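Local coordinates for putative esterase/lipase/thioesterase (Silicibacter sp., PDB 2PBL), which probably hydrolyses ester or thioester bonds as a member of the alpha/beta-hydrolase superfamily, although its natural substrate is not established, at residues L55-G60 against K125-P130; V207-G212 against I224-A229. All blocks are in the same frame, centred on the assembly; numbering follows the deposited sequence.

Contact 1: L55-G60 against K125-P130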
loop_
_atom_site.group_PDB
_atom_site.type_symbol
_atom_site.label_atom_id
_atom_site.label_comp_id
_atom_site.label_asym_id
_atom_site.label_seq_id
_atom_site.Cartn_x
_atom_site.Cartn_y
_atom_site.Cartn_z
ATOM N N LEU A 55 4.968 -14.279 1.001
ATOM C CA LEU A 55 4.227 -14.751 -0.147
ATOM C C LEU A 55 3.249 -15.841 0.294
ATOM O O LEU A 55 3.646 -16.920 0.779
ATOM C CB LEU A 55 5.160 -15.260 -1.226
ATOM C CG LEU A 55 4.541 -15.663 -2.549
ATOM C CD1 LEU A 55 3.785 -14.497 -3.227
ATOM C CD2 LEU A 55 5.656 -16.145 -3.461
ATOM N N PHE A 56 1.978 -15.513 0.148
ATOM C CA PHE A 56 0.881 -16.398 0.489
ATOM C C PHE A 56 0.301 -16.986 -0.787
ATOM O O PHE A 56 -0.171 -16.263 -1.667
ATOM C CB PHE A 56 -0.184 -15.678 1.329
ATOM C CG PHE A 56 0.396 -15.020 2.546
ATOM C CD1 PHE A 56 0.917 -15.791 3.571
ATOM C CD2 PHE A 56 0.503 -13.640 2.632
ATOM C CE1 PHE A 56 1.518 -15.200 4.651
ATOM C CE2 PHE A 56 1.114 -13.050 3.728
ATOM C CZ PHE A 56 1.598 -13.830 4.727
ATOM N N LEU A 57 0.286 -18.315 -0.844
ATOM C CA LEU A 57 -0.151 -19.044 -2.033
ATOM C C LEU A 57 -1.540 -19.569 -1.850
ATOM O O LEU A 57 -1.858 -20.029 -0.734
ATOM C CB LEU A 57 0.760 -20.244 -2.257
ATOM C CG LEU A 57 2.234 -19.882 -2.392
ATOM C CD1 LEU A 57 3.093 -21.092 -2.422
ATOM C CD2 LEU A 57 2.495 -19.019 -3.614
ATOM N N PRO A 58 -2.362 -19.536 -2.933
ATOM C CA PRO A 58 -3.693 -20.101 -2.895
ATOM C C PRO A 58 -3.556 -21.598 -3.026
ATOM O O PRO A 58 -2.460 -22.106 -3.235
ATOM C CB PRO A 58 -4.367 -19.524 -4.160
ATOM C CG PRO A 58 -3.275 -19.356 -5.115
ATOM C CD PRO A 58 -2.036 -19.035 -4.287
ATOM N N GLU A 59 -4.668 -22.306 -2.922
ATOM C CA GLU A 59 -4.595 -23.750 -3.046
ATOM C C GLU A 59 -4.300 -24.240 -4.452
ATOM O O GLU A 59 -3.517 -25.164 -4.617
ATOM C CB GLU A 59 -5.865 -24.395 -2.522
ATOM C CG GLU A 59 -5.932 -24.414 -1.030
ATOM C CD GLU A 59 -7.030 -25.331 -0.568
ATOM O OE1 GLU A 59 -8.196 -24.919 -0.571
ATOM O OE2 GLU A 59 -6.689 -26.459 -0.212
ATOM N N GLY A 60 -4.926 -23.679 -5.474
ATOM C CA GLY A 60 -4.607 -24.143 -6.837
ATOM C C GLY A 60 -3.488 -23.333 -7.480
ATOM O O GLY A 60 -2.744 -22.622 -6.807
ATOM N N LYS A 125 8.683 -12.478 -10.144
ATOM C CA LYS A 125 9.446 -13.655 -10.594
ATOM C C LYS A 125 8.892 -14.948 -9.994
ATOM O O LYS A 125 9.060 -16.030 -10.553
ATOM C CB LYS A 125 10.912 -13.502 -10.213
ATOM C CG LYS A 125 11.522 -12.333 -10.953
ATOM C CD LYS A 125 12.995 -12.161 -10.726
ATOM C CE LYS A 125 13.462 -10.924 -11.509
ATOM N NZ LYS A 125 14.792 -10.511 -11.084
ATOM N N GLU A 126 8.240 -14.838 -8.851
ATOM C CA GLU A 126 7.721 -16.019 -8.159
ATOM C C GLU A 126 6.383 -16.486 -8.698
ATOM O O GLU A 126 6.102 -17.693 -8.764
ATOM C CB GLU A 126 7.585 -15.717 -6.671
ATOM C CG GLU A 126 8.844 -15.404 -6.015
ATOM C CD GLU A 126 9.745 -16.596 -5.972
ATOM O OE1 GLU A 126 9.247 -17.701 -5.720
ATOM O OE2 GLU A 126 10.944 -16.435 -6.196
ATOM N N ILE A 127 5.573 -15.524 -9.088
ATOM C CA ILE A 127 4.251 -15.756 -9.549
ATOM C C ILE A 127 4.063 -15.264 -10.982
ATOM O O ILE A 127 4.371 -14.104 -11.316
ATOM C CB ILE A 127 3.229 -15.052 -8.618
ATOM C CG1 ILE A 127 3.439 -15.435 -7.150
ATOM C CG2 ILE A 127 1.807 -15.354 -9.049
ATOM C CD1 ILE A 127 3.141 -16.887 -6.841
ATOM N N ASP A 128 3.507 -16.127 -11.804
ATOM C CA ASP A 128 3.205 -15.771 -13.147
ATOM C C ASP A 128 1.800 -15.154 -13.197
ATOM O O ASP A 128 0.984 -15.364 -12.298
ATOM C CB ASP A 128 3.249 -17.010 -14.042
ATOM C CG ASP A 128 4.618 -17.640 -14.125
ATOM O OD1 ASP A 128 5.607 -17.026 -13.711
ATOM O OD2 ASP A 128 4.705 -18.768 -14.658
ATOM N N GLY A 129 1.536 -14.378 -14.244
ATOM C CA GLY A 129 0.204 -13.893 -14.497
ATOM C C GLY A 129 0.080 -12.397 -14.327
ATOM O O GLY A 129 1.079 -11.730 -14.086
ATOM N N PRO A 130 -1.162 -11.863 -14.407
ATOM C CA PRO A 130 -1.325 -10.474 -14.181
ATOM C C PRO A 130 -0.958 -10.081 -12.735
ATOM O O PRO A 130 -1.011 -10.894 -11.803
ATOM C CB PRO A 130 -2.805 -10.248 -14.442
ATOM C CG PRO A 130 -3.434 -11.534 -14.096
ATOM C CD PRO A 130 -2.467 -12.514 -14.682
#
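Glu126 meets Leu55 with the apolar base of its side chain. Its CB lies 3.8 Å from Leu55 CD2, and its CG is 4.2 Å from Leu55 CD2. The Glu126 carboxylate is bound outside this contact: OE1 forms a salt bridge with Arg40 NH1. Arg40 is on strand 39-44, which also pairs with Leu55 through the backbone. The acid therefore ties the end of helix 109-126 to the edge strand of the sheet. This is the alpha/beta-hydrolase fold, and the contact joins the exit of strand 52-56 to the turn that leads from helix 109-126 into strand 131-136. Ile127 comes next and is buried. Its CG1 meets Leu55 CD1 at 4.0 Å, the two side chains reaching toward each other tip to tip. Its CD1 goes on to Leu57 CD2, 3.9 Å away, where the side chains cross at a slant. One isoleucine branch thus serves both leucines. Leu57 starts off to one side, but its end turns in toward Ile127. Ile127 also touches Ala95 of strand 94-99. Ile127 O and Gly129 O both accept hydrogen bonds from Arg159 NH2.

Contact 2: V207-G212 against I224-A229; sequences VTVWVG and IWLVEA
Strand 207-212 and helix segment 224-229 come closest at Val209 and Val227, whose CA atoms are 6.6 Å apart. Val209 carries the strand side of the contact. Its side chain sets off toward the helix and enters between Leu226 and Val227. Two of its atoms do the touching. CB lies 3.6 Å from Val227 CG2, and Val209 CG2 is 3.7 Å from the same methyl. Val227 thus presses a single methyl against the CB-CG2 side of Val209. With Val227 CG1 anti to the backbone N (chi1 171°), it is CG2 that is left to meet Val209.

Leu226 lies against the same Val209 methyl, CG2, with its CB, CG and CD2. Val209 CG2 is 3.9 Å from Leu226 CD2, and Leu226 CG and CB lie only slightly farther from it. The methyl therefore rests along the leucine branch, and the two side chains meet at a slant. Both segments contribute only carbon to these contacts. Within the helix, the backbone is held by its own bonds, such as Glu228 N to Ile224 O at 2.8 Å.

The pair belongs to a beta-alpha-beta unit made of strand 206-212, helix 217-230 and strand 233-237. Val209 also touches Ala223, one turn earlier in the helix, and Val211 packs on Leu220 and Ala223. Val227 reaches His234 on the next strand, and Leu226 touches Ser170 in a loop. Thr208 points away from this helix and touches Val259 of helix 255-261, as does Trp210. Strand 206-212 thus lies between two helices, with strand 160-166 and strand 233-237 as its neighbours in the sheet.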
loop_
_atom_site.group_PDB
_atom_site.type_symbol
_atom_site.label_atom_id
_atom_site.label_comp_id
_atom_site.label_asym_id
_atom_site.label_seq_id
_atom_site.Cartn_x
_atom_site.Cartn_y
_atom_site.Cartn_z
ATOM N N VAL A 207 -6.779 2.316 -12.393
ATOM C CA VAL A 207 -6.489 2.846 -11.094
ATOM C C VAL A 207 -7.814 3.279 -10.441
ATOM O O VAL A 207 -8.577 4.020 -11.021
ATOM C CB VAL A 207 -5.569 4.113 -11.177
ATOM C CG1 VAL A 207 -5.291 4.651 -9.722
ATOM C CG2 VAL A 207 -4.277 3.807 -11.876
ATOM N N THR A 208 -8.023 2.837 -9.206
ATOM C CA THR A 208 -9.228 3.174 -8.446
ATOM C C THR A 208 -8.751 3.662 -7.075
ATOM O O THR A 208 -8.132 2.908 -6.341
ATOM C CB THR A 208 -10.181 1.973 -8.294
ATOM O OG1 THR A 208 -10.550 1.448 -9.586
ATOM C CG2 THR A 208 -11.468 2.405 -7.557
ATOM N N VAL A 209 -9.022 4.922 -6.769
ATOM C CA VAL A 209 -8.665 5.503 -5.484
ATOM C C VAL A 209 -9.814 5.214 -4.526
ATOM O O VAL A 209 -10.975 5.552 -4.758
ATOM C CB VAL A 209 -8.353 6.990 -5.584
ATOM C CG1 VAL A 209 -7.853 7.521 -4.224
ATOM C CG2 VAL A 209 -7.334 7.226 -6.669
ATOM N N TRP A 210 -9.465 4.536 -3.453
ATOM C CA TRP A 210 -10.438 4.049 -2.488
ATOM C C TRP A 210 -10.164 4.765 -1.182
ATOM O O TRP A 210 -9.094 4.671 -0.627
ATOM C CB TRP A 210 -10.258 2.530 -2.367
ATOM C CG TRP A 210 -11.299 1.848 -1.613
ATOM C CD1 TRP A 210 -11.502 1.906 -0.258
ATOM C CD2 TRP A 210 -12.342 1.040 -2.146
ATOM N NE1 TRP A 210 -12.593 1.159 0.073
ATOM C CE2 TRP A 210 -13.140 0.628 -1.066
ATOM C CE3 TRP A 210 -12.681 0.616 -3.443
ATOM C CZ2 TRP A 210 -14.252 -0.222 -1.226
ATOM C CZ3 TRP A 210 -13.790 -0.202 -3.606
ATOM C CH2 TRP A 210 -14.550 -0.630 -2.497
ATOM N N VAL A 211 -11.155 5.461 -0.656
ATOM C CA VAL A 211 -10.942 6.203 0.587
ATOM C C VAL A 211 -12.154 6.116 1.495
ATOM O O VAL A 211 -13.260 6.015 1.023
ATOM C CB VAL A 211 -10.583 7.664 0.254
ATOM C CG1 VAL A 211 -11.738 8.409 -0.405
ATOM C CG2 VAL A 211 -10.098 8.400 1.487
ATOM N N GLY A 212 -11.940 6.148 2.800
ATOM C CA GLY A 212 -13.057 6.051 3.725
ATOM C C GLY A 212 -13.823 7.348 3.882
ATOM O O GLY A 212 -13.237 8.425 4.023
ATOM N N ILE A 224 -8.943 12.720 -3.838
ATOM C CA ILE A 224 -9.488 13.430 -4.983
ATOM C C ILE A 224 -8.379 14.098 -5.802
ATOM O O ILE A 224 -8.504 14.223 -7.029
ATOM C CB ILE A 224 -10.609 14.431 -4.554
ATOM C CG1 ILE A 224 -11.354 15.017 -5.767
ATOM C CG2 ILE A 224 -10.059 15.572 -3.757
ATOM C CD1 ILE A 224 -12.203 14.069 -6.502
ATOM N N TRP A 225 -7.298 14.540 -5.149
ATOM C CA TRP A 225 -6.176 15.050 -5.917
ATOM C C TRP A 225 -5.629 14.015 -6.897
ATOM O O TRP A 225 -5.353 14.376 -8.067
ATOM C CB TRP A 225 -5.053 15.605 -5.075
ATOM C CG TRP A 225 -5.429 16.868 -4.371
ATOM C CD1 TRP A 225 -6.295 17.843 -4.807
ATOM C CD2 TRP A 225 -4.927 17.310 -3.111
ATOM N NE1 TRP A 225 -6.375 18.844 -3.868
ATOM C CE2 TRP A 225 -5.554 18.540 -2.818
ATOM C CE3 TRP A 225 -4.025 16.784 -2.200
ATOM C CZ2 TRP A 225 -5.281 19.256 -1.643
ATOM C CZ3 TRP A 225 -3.748 17.493 -1.027
ATOM C CH2 TRP A 225 -4.394 18.717 -0.759
ATOM N N LEU A 226 -5.520 12.758 -6.440
ATOM C CA LEU A 226 -5.015 11.664 -7.293
ATOM C C LEU A 226 -6.025 11.362 -8.411
ATOM O O LEU A 226 -5.677 11.210 -9.605
ATOM C CB LEU A 226 -4.696 10.395 -6.456
ATOM C CG LEU A 226 -3.955 9.307 -7.269
ATOM C CD1 LEU A 226 -2.733 9.841 -7.990
ATOM C CD2 LEU A 226 -3.583 8.072 -6.453
ATOM N N VAL A 227 -7.294 11.297 -8.019
ATOM C CA VAL A 227 -8.384 11.075 -8.948
ATOM C C VAL A 227 -8.360 12.136 -10.056
ATOM O O VAL A 227 -8.427 11.806 -11.264
ATOM C CB VAL A 227 -9.751 11.011 -8.215
ATOM C CG1 VAL A 227 -10.865 11.001 -9.221
ATOM C CG2 VAL A 227 -9.824 9.827 -7.303
ATOM N N GLU A 228 -8.230 13.416 -9.664
ATOM C CA GLU A 228 -8.158 14.500 -10.635
ATOM C C GLU A 228 -6.962 14.444 -11.578
ATOM O O GLU A 228 -7.119 14.606 -12.793
ATOM C CB GLU A 228 -8.103 15.849 -9.934
ATOM C CG GLU A 228 -9.433 16.290 -9.375
ATOM C CD GLU A 228 -9.362 17.599 -8.597
ATOM O OE1 GLU A 228 -8.245 18.065 -8.214
ATOM O OE2 GLU A 228 -10.462 18.130 -8.363
ATOM N N ALA A 229 -5.776 14.261 -11.008
ATOM C CA ALA A 229 -4.532 14.237 -11.792
ATOM C C ALA A 229 -4.501 13.119 -12.837
ATOM O O ALA A 229 -4.057 13.317 -13.944
ATOM C CB ALA A 229 -3.368 14.092 -10.877
#

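In the fold
Contacts 1 and 2 reach the same mixed sheet but lie toward its two ends. Their centres are 28 Å apart, and their nearest atoms are about 13 Å apart, so they do not touch. Contact 1 involves strand 52-56, next to the outermost strand 39-44. Contact 2 involves strand 206-212, next to the outermost strand 233-237. The likely active site can be related to both. Strand 131-136, which follows contact 1, leads to Ser137, the probable nucleophile on a GxSxG elbow. Strand 206-212 of contact 2 leads toward Glu215, which with His242 probably completes a Ser-His-Glu triad. Gly212 N, at the end of that strand, hydrogen-bonds to Glu215 OE2.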